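PDB 3LSO: putative membrane anchored protein from Corynebacterium diphtheriae, which is of unknown function but is probably an elongated, all-beta surface protein held at the bacterial membrane by a transmembrane helix. Local coordinates for residues Leu422-Met431 against Leu443-Ala454. Sequence-based numbering, arbitrary orientation.
Sequences LAPGIYMFQM and LVSIPETAFEIA
F451 N reaches Y427 O at 2.7 Å and F451 O takes Y427 N in return, one closed pair of an antiparallel hairpin that a corner at 447-449 in strand 440-453 splits into two ladders. G425 and I453 form the next such pair on one side of the corner, M431 and V444 one beyond it. At the corner, where two overlapping type I turns run from I446 to A450, a side chain replaces the backbone: F429 N donates to T449 OG1 (2.7 Å), which itself bonds to I446 O (2.9 Å), while F429 O accepts from I446 N. With chi1 at 73°, the T449 hydroxyl stands between its own backbone N and carbonyl carbon, facing strand 425-431. Here too selenomethionine M428 lays SE against P447 CA, 3.6 Å away, and its CG against A450 CB.

Apolar contacts cluster on one face. The F451 ring lies under Y427 CB, a CH-pi contact 3.7 Å from its centroid; the two rings run nearly parallel (18°) but slid apart, barely overlapping. F429 meets F451 obliquely through CE2, and L422 CD2 touches the F451 edge.

On the opposite face, Q430 NE2 makes a weak bond to S445 OG; the firmer partners are N343 for Q430 OE1 and the backbone N of D289 for S445 OG.

The hairpin is flanked by strand 335-343, which pairs with 425-435, and by strand 314-316 beside 440-453, while F429 and F451 pack on I303 of strand 298-303.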
ATOM      1  N   LEU B 422     -17.950 -13.790  27.991  1.00 11.35           N
ATOM      2  CA  LEU B 422     -16.605 -13.797  27.421  1.00 11.59           C
ATOM      3  C   LEU B 422     -16.144 -12.349  27.183  1.00 11.82           C
ATOM      4  O   LEU B 422     -16.816 -11.611  26.481  1.00 12.32           O
ATOM      5  CB  LEU B 422     -16.536 -14.632  26.143  1.00 11.17           C
ATOM      6  CG  LEU B 422     -15.115 -15.075  25.781  1.00 10.73           C
ATOM      7  CD1 LEU B 422     -14.528 -16.005  26.825  1.00  8.32           C
ATOM      8  CD2 LEU B 422     -15.064 -15.702  24.405  1.00  8.31           C
ATOM      9  N   ALA B 423     -15.051 -11.927  27.827  1.00 11.73           N
ATOM     10  CA  ALA B 423     -14.465 -10.583  27.616  1.00 11.42           C
ATOM     11  C   ALA B 423     -14.079 -10.321  26.145  1.00 11.14           C
ATOM     12  O   ALA B 423     -13.666 -11.250  25.440  1.00 10.76           O
ATOM     13  CB  ALA B 423     -13.237 -10.400  28.498  1.00 11.17           C
ATOM     14  N   PRO B 424     -14.196  -9.055  25.687  1.00 10.69           N
ATOM     15  CA  PRO B 424     -13.748  -8.653  24.354  1.00 10.67           C
ATOM     16  C   PRO B 424     -12.355  -9.167  24.055  1.00 10.78           C
ATOM     17  O   PRO B 424     -11.539  -9.230  24.976  1.00 10.99           O
ATOM     18  CB  PRO B 424     -13.698  -7.134  24.463  1.00  9.78           C
ATOM     19  CG  PRO B 424     -14.778  -6.832  25.345  1.00  9.96           C
ATOM     20  CD  PRO B 424     -14.749  -7.901  26.409  1.00 10.58           C
ATOM     21  N   GLY B 425     -12.100  -9.536  22.792  1.00 10.58           N
ATOM     22  CA  GLY B 425     -10.762  -9.902  22.342  1.00 10.19           C
ATOM     23  C   GLY B 425     -10.769 -10.948  21.242  1.00 10.68           C
ATOM     24  O   GLY B 425     -11.823 -11.262  20.687  1.00 10.43           O
ATOM     25  N   ILE B 426      -9.581 -11.482  20.938  1.00 10.27           N
ATOM     26  CA  ILE B 426      -9.404 -12.478  19.925  1.00 10.20           C
ATOM     27  C   ILE B 426      -9.043 -13.824  20.575  1.00 11.22           C
ATOM     28  O   ILE B 426      -8.209 -13.899  21.474  1.00 11.51           O
ATOM     29  CB  ILE B 426      -8.302 -12.081  18.949  1.00  9.92           C
ATOM     30  CG1 ILE B 426      -8.722 -10.881  18.111  1.00 10.27           C
ATOM     31  CG2 ILE B 426      -8.024 -13.217  18.008  1.00  9.75           C
ATOM     32  CD1 ILE B 426      -7.618 -10.325  17.207  1.00  9.36           C
ATOM     33  N   TYR B 427      -9.655 -14.890  20.079  1.00 11.79           N
ATOM     34  CA  TYR B 427      -9.616 -16.173  20.725  1.00 12.43           C
ATOM     35  C   TYR B 427      -9.467 -17.188  19.596  1.00 13.90           C
ATOM     36  O   TYR B 427      -9.990 -16.948  18.506  1.00 15.33           O
ATOM     37  CB  TYR B 427     -10.937 -16.405  21.466  1.00 11.61           C
ATOM     38  CG  TYR B 427     -11.240 -15.473  22.645  1.00  9.48           C
ATOM     39  CD1 TYR B 427     -10.833 -15.792  23.948  1.00  9.09           C
ATOM     40  CD2 TYR B 427     -11.960 -14.301  22.463  1.00  8.30           C
ATOM     41  CE1 TYR B 427     -11.114 -14.946  25.031  1.00  8.12           C
ATOM     42  CE2 TYR B 427     -12.255 -13.445  23.526  1.00  7.39           C
ATOM     43  CZ  TYR B 427     -11.828 -13.776  24.803  1.00  9.30           C
ATOM     44  OH  TYR B 427     -12.130 -12.931  25.844  1.00 10.15           O
HETATM   45  N   MSE B 428      -8.727 -18.280  19.827  1.00 14.32           N
HETATM   46  CA  MSE B 428      -8.610 -19.382  18.870  1.00 14.57           C
HETATM   47  C   MSE B 428      -8.898 -20.662  19.592  1.00 15.10           C
HETATM   48  O   MSE B 428      -8.736 -20.740  20.812  1.00 15.64           O
HETATM   49  CB  MSE B 428      -7.178 -19.534  18.379  1.00 14.85           C
HETATM   50  CG  MSE B 428      -6.757 -18.658  17.229  1.00 15.18           C
HETATM   51 SE   MSE B 428      -4.825 -18.725  17.144  0.75 12.38          SE
HETATM   52  CE  MSE B 428      -4.456 -17.753  18.768  1.00 13.37           C
ATOM     53  N   PHE B 429      -9.270 -21.691  18.851  1.00 15.25           N
ATOM     54  CA  PHE B 429      -9.262 -23.016  19.424  1.00 15.53           C
ATOM     55  C   PHE B 429      -7.899 -23.692  19.246  1.00 16.21           C
ATOM     56  O   PHE B 429      -7.107 -23.306  18.373  1.00 16.84           O
ATOM     57  CB  PHE B 429     -10.391 -23.830  18.826  1.00 15.16           C
ATOM     58  CG  PHE B 429     -11.732 -23.321  19.211  1.00 15.46           C
ATOM     59  CD1 PHE B 429     -12.420 -23.875  20.267  1.00 13.97           C
ATOM     60  CD2 PHE B 429     -12.300 -22.245  18.546  1.00 18.11           C
ATOM     61  CE1 PHE B 429     -13.650 -23.402  20.636  1.00 13.42           C
ATOM     62  CE2 PHE B 429     -13.560 -21.760  18.920  1.00 15.86           C
ATOM     63  CZ  PHE B 429     -14.224 -22.344  19.966  1.00 13.81           C
ATOM     64  N   GLN B 430      -7.609 -24.682  20.080  1.00 16.31           N
ATOM     65  CA  GLN B 430      -6.369 -25.427  19.943  1.00 16.80           C
ATOM     66  C   GLN B 430      -6.659 -26.866  19.643  1.00 17.17           C
ATOM     67  O   GLN B 430      -7.747 -27.364  19.968  1.00 18.00           O
ATOM     68  CB  GLN B 430      -5.578 -25.356  21.245  1.00 16.61           C
ATOM     69  CG  GLN B 430      -5.144 -23.936  21.630  1.00 16.68           C
ATOM     70  CD  GLN B 430      -4.395 -23.893  22.944  1.00 16.44           C
ATOM     71  OE1 GLN B 430      -4.747 -24.574  23.905  1.00 16.50           O
ATOM     72  NE2 GLN B 430      -3.345 -23.091  22.993  1.00 18.05           N
HETATM   73  N   MSE B 431      -5.691 -27.559  19.055  1.00 17.53           N
HETATM   74  CA  MSE B 431      -5.733 -29.037  19.007  1.00 17.62           C
HETATM   75  C   MSE B 431      -4.747 -29.578  20.017  1.00 17.56           C
HETATM   76  O   MSE B 431      -3.585 -29.119  20.076  1.00 18.21           O
HETATM   77  CB  MSE B 431      -5.365 -29.578  17.627  1.00 17.64           C
HETATM   78  CG  MSE B 431      -5.892 -31.001  17.344  1.00 19.66           C
HETATM   79 SE   MSE B 431      -5.371 -31.555  15.555  0.75 22.30          SE
HETATM   80  CE  MSE B 431      -6.725 -32.863  15.246  1.00 20.49           C
ATOM     81  N   LEU B 443      -0.285 -28.698  22.650  1.00 19.35           N
ATOM     82  CA  LEU B 443      -1.530 -27.983  22.413  1.00 18.17           C
ATOM     83  C   LEU B 443      -1.212 -26.885  21.420  1.00 18.85           C
ATOM     84  O   LEU B 443      -0.330 -26.050  21.663  1.00 19.10           O
ATOM     85  CB  LEU B 443      -2.097 -27.424  23.699  1.00 17.10           C
ATOM     86  CG  LEU B 443      -2.653 -28.485  24.649  1.00 16.69           C
ATOM     87  CD1 LEU B 443      -2.653 -27.995  26.078  1.00 15.32           C
ATOM     88  CD2 LEU B 443      -4.061 -28.964  24.260  1.00 16.79           C
ATOM     89  N   VAL B 444      -1.892 -26.906  20.275  1.00 19.11           N
ATOM     90  CA  VAL B 444      -1.496 -26.025  19.175  1.00 18.80           C
ATOM     91  C   VAL B 444      -2.632 -25.112  18.736  1.00 18.92           C
ATOM     92  O   VAL B 444      -3.689 -25.587  18.288  1.00 18.87           O
ATOM     93  CB  VAL B 444      -1.025 -26.822  17.967  1.00 18.61           C
ATOM     94  CG1 VAL B 444      -0.508 -25.876  16.919  1.00 18.00           C
ATOM     95  CG2 VAL B 444       0.035 -27.818  18.382  1.00 18.62           C
ATOM     96  N   SER B 445      -2.396 -23.806  18.872  1.00 18.42           N
ATOM     97  CA  SER B 445      -3.346 -22.778  18.464  1.00 18.03           C
ATOM     98  C   SER B 445      -3.556 -22.814  16.972  1.00 17.82           C
ATOM     99  O   SER B 445      -2.585 -22.816  16.211  1.00 18.67           O
ATOM    100  CB  SER B 445      -2.815 -21.412  18.852  1.00 17.86           C
ATOM    101  OG  SER B 445      -2.692 -21.353  20.254  1.00 17.99           O
ATOM    102  N   ILE B 446      -4.818 -22.858  16.557  1.00 17.09           N
ATOM    103  CA  ILE B 446      -5.149 -22.966  15.147  1.00 16.79           C
ATOM    104  C   ILE B 446      -5.760 -21.649  14.720  1.00 17.46           C
ATOM    105  O   ILE B 446      -6.915 -21.361  15.051  1.00 19.19           O
ATOM    106  CB  ILE B 446      -6.044 -24.204  14.839  1.00 16.24           C
ATOM    107  CG1 ILE B 446      -5.224 -25.485  15.009  1.00 15.29           C
ATOM    108  CG2 ILE B 446      -6.528 -24.197  13.399  1.00 16.18           C
ATOM    109  CD1 ILE B 446      -6.043 -26.692  14.977  1.00 13.75           C
ATOM    110  N   PRO B 447      -4.979 -20.812  14.023  1.00 17.29           N
ATOM    111  CA  PRO B 447      -5.468 -19.483  13.646  1.00 16.62           C
ATOM    112  C   PRO B 447      -6.657 -19.577  12.720  1.00 16.17           C
ATOM    113  O   PRO B 447      -7.306 -18.580  12.500  1.00 16.31           O
ATOM    114  CB  PRO B 447      -4.291 -18.859  12.872  1.00 16.87           C
ATOM    115  CG  PRO B 447      -3.091 -19.663  13.232  1.00 17.17           C
ATOM    116  CD  PRO B 447      -3.587 -21.045  13.594  1.00 17.10           C
ATOM    117  N   GLU B 448      -6.941 -20.750  12.164  1.00 15.63           N
ATOM    118  CA  GLU B 448      -8.079 -20.860  11.250  1.00 15.20           C
ATOM    119  C   GLU B 448      -9.383 -21.020  12.032  1.00 14.85           C
ATOM    120  O   GLU B 448     -10.464 -21.071  11.425  1.00 15.55           O
ATOM    121  CB  GLU B 448      -7.916 -22.000  10.245  1.00 15.11           C
ATOM    122  CG  GLU B 448      -6.847 -21.765   9.201  1.00 15.82           C
ATOM    123  CD  GLU B 448      -5.417 -21.871   9.737  1.00 19.34           C
ATOM    124  OE1 GLU B 448      -5.202 -22.092  10.957  1.00 20.66           O
ATOM    125  OE2 GLU B 448      -4.482 -21.722   8.922  1.00 21.42           O
ATOM    126  N   THR B 449      -9.287 -21.079  13.361  1.00 13.05           N
ATOM    127  CA  THR B 449     -10.468 -21.146  14.194  1.00 12.38           C
ATOM    128  C   THR B 449     -10.691 -19.830  14.954  1.00 11.83           C
ATOM    129  O   THR B 449     -11.580 -19.722  15.793  1.00 11.79           O
ATOM    130  CB  THR B 449     -10.396 -22.353  15.177  1.00 13.18           C
ATOM    131  OG1 THR B 449      -9.438 -22.107  16.226  1.00 13.53           O
ATOM    132  CG2 THR B 449     -10.032 -23.639  14.414  1.00 12.08           C
ATOM    133  N   ALA B 450      -9.890 -18.815  14.645  1.00 10.44           N
ATOM    134  CA  ALA B 450      -9.903 -17.579  15.447  1.00  8.76           C
ATOM    135  C   ALA B 450     -11.240 -16.841  15.388  1.00  6.94           C
ATOM    136  O   ALA B 450     -11.832 -16.747  14.314  1.00  7.95           O
ATOM    137  CB  ALA B 450      -8.791 -16.652  14.992  1.00  8.82           C
ATOM    138  N   PHE B 451     -11.688 -16.296  16.512  1.00  3.61           N
ATOM    139  CA  PHE B 451     -12.857 -15.439  16.511  1.00  2.00           C
ATOM    140  C   PHE B 451     -12.615 -14.216  17.367  1.00  2.00           C
ATOM    141  O   PHE B 451     -11.787 -14.249  18.266  1.00  2.00           O
ATOM    142  CB  PHE B 451     -14.104 -16.204  16.964  1.00  2.00           C
ATOM    143  CG  PHE B 451     -14.082 -16.653  18.415  1.00  2.00           C
ATOM    144  CD1 PHE B 451     -14.544 -15.820  19.426  1.00  2.00           C
ATOM    145  CD2 PHE B 451     -13.651 -17.918  18.755  1.00  2.00           C
ATOM    146  CE1 PHE B 451     -14.549 -16.217  20.724  1.00  2.00           C
ATOM    147  CE2 PHE B 451     -13.654 -18.326  20.065  1.00  2.00           C
ATOM    148  CZ  PHE B 451     -14.105 -17.471  21.048  1.00  2.00           C
ATOM    149  N   GLU B 452     -13.322 -13.130  17.074  1.00  2.00           N
ATOM    150  CA  GLU B 452     -13.204 -11.925  17.875  1.00  2.00           C
ATOM    151  C   GLU B 452     -14.521 -11.614  18.540  1.00  2.00           C
ATOM    152  O   GLU B 452     -15.557 -11.661  17.906  1.00  2.00           O
ATOM    153  CB  GLU B 452     -12.731 -10.726  17.043  1.00  2.00           C
ATOM    154  CG  GLU B 452     -12.076  -9.619  17.887  1.00  2.00           C
ATOM    155  CD  GLU B 452     -11.432  -8.482  17.086  1.00  2.00           C
ATOM    156  OE1 GLU B 452     -11.085  -8.673  15.900  1.00  2.00           O
ATOM    157  OE2 GLU B 452     -11.272  -7.382  17.667  1.00  2.00           O
ATOM    158  N   ILE B 453     -14.467 -11.339  19.835  1.00  2.00           N
ATOM    159  CA  ILE B 453     -15.566 -10.716  20.540  1.00  2.00           C
ATOM    160  C   ILE B 453     -15.332  -9.236  20.452  1.00  2.00           C
ATOM    161  O   ILE B 453     -14.348  -8.745  20.984  1.00  2.00           O
ATOM    162  CB  ILE B 453     -15.575 -11.118  22.015  1.00  2.00           C
ATOM    163  CG1 ILE B 453     -15.769 -12.633  22.169  1.00  2.00           C
ATOM    164  CG2 ILE B 453     -16.612 -10.319  22.783  1.00  2.00           C
ATOM    165  CD1 ILE B 453     -17.028 -13.175  21.571  1.00  2.00           C
ATOM    166  N   ALA B 454     -16.226  -8.520  19.785  1.00  2.00           N
ATOM    167  CA  ALA B 454     -15.982  -7.096  19.500  1.00  2.00           C
ATOM    168  C   ALA B 454     -15.716  -6.262  20.747  1.00  2.00           C
ATOM    169  O   ALA B 454     -16.048  -6.659  21.868  1.00  2.00           O
ATOM    170  CB  ALA B 454     -17.103  -6.483  18.654  1.00  2.00           C
TER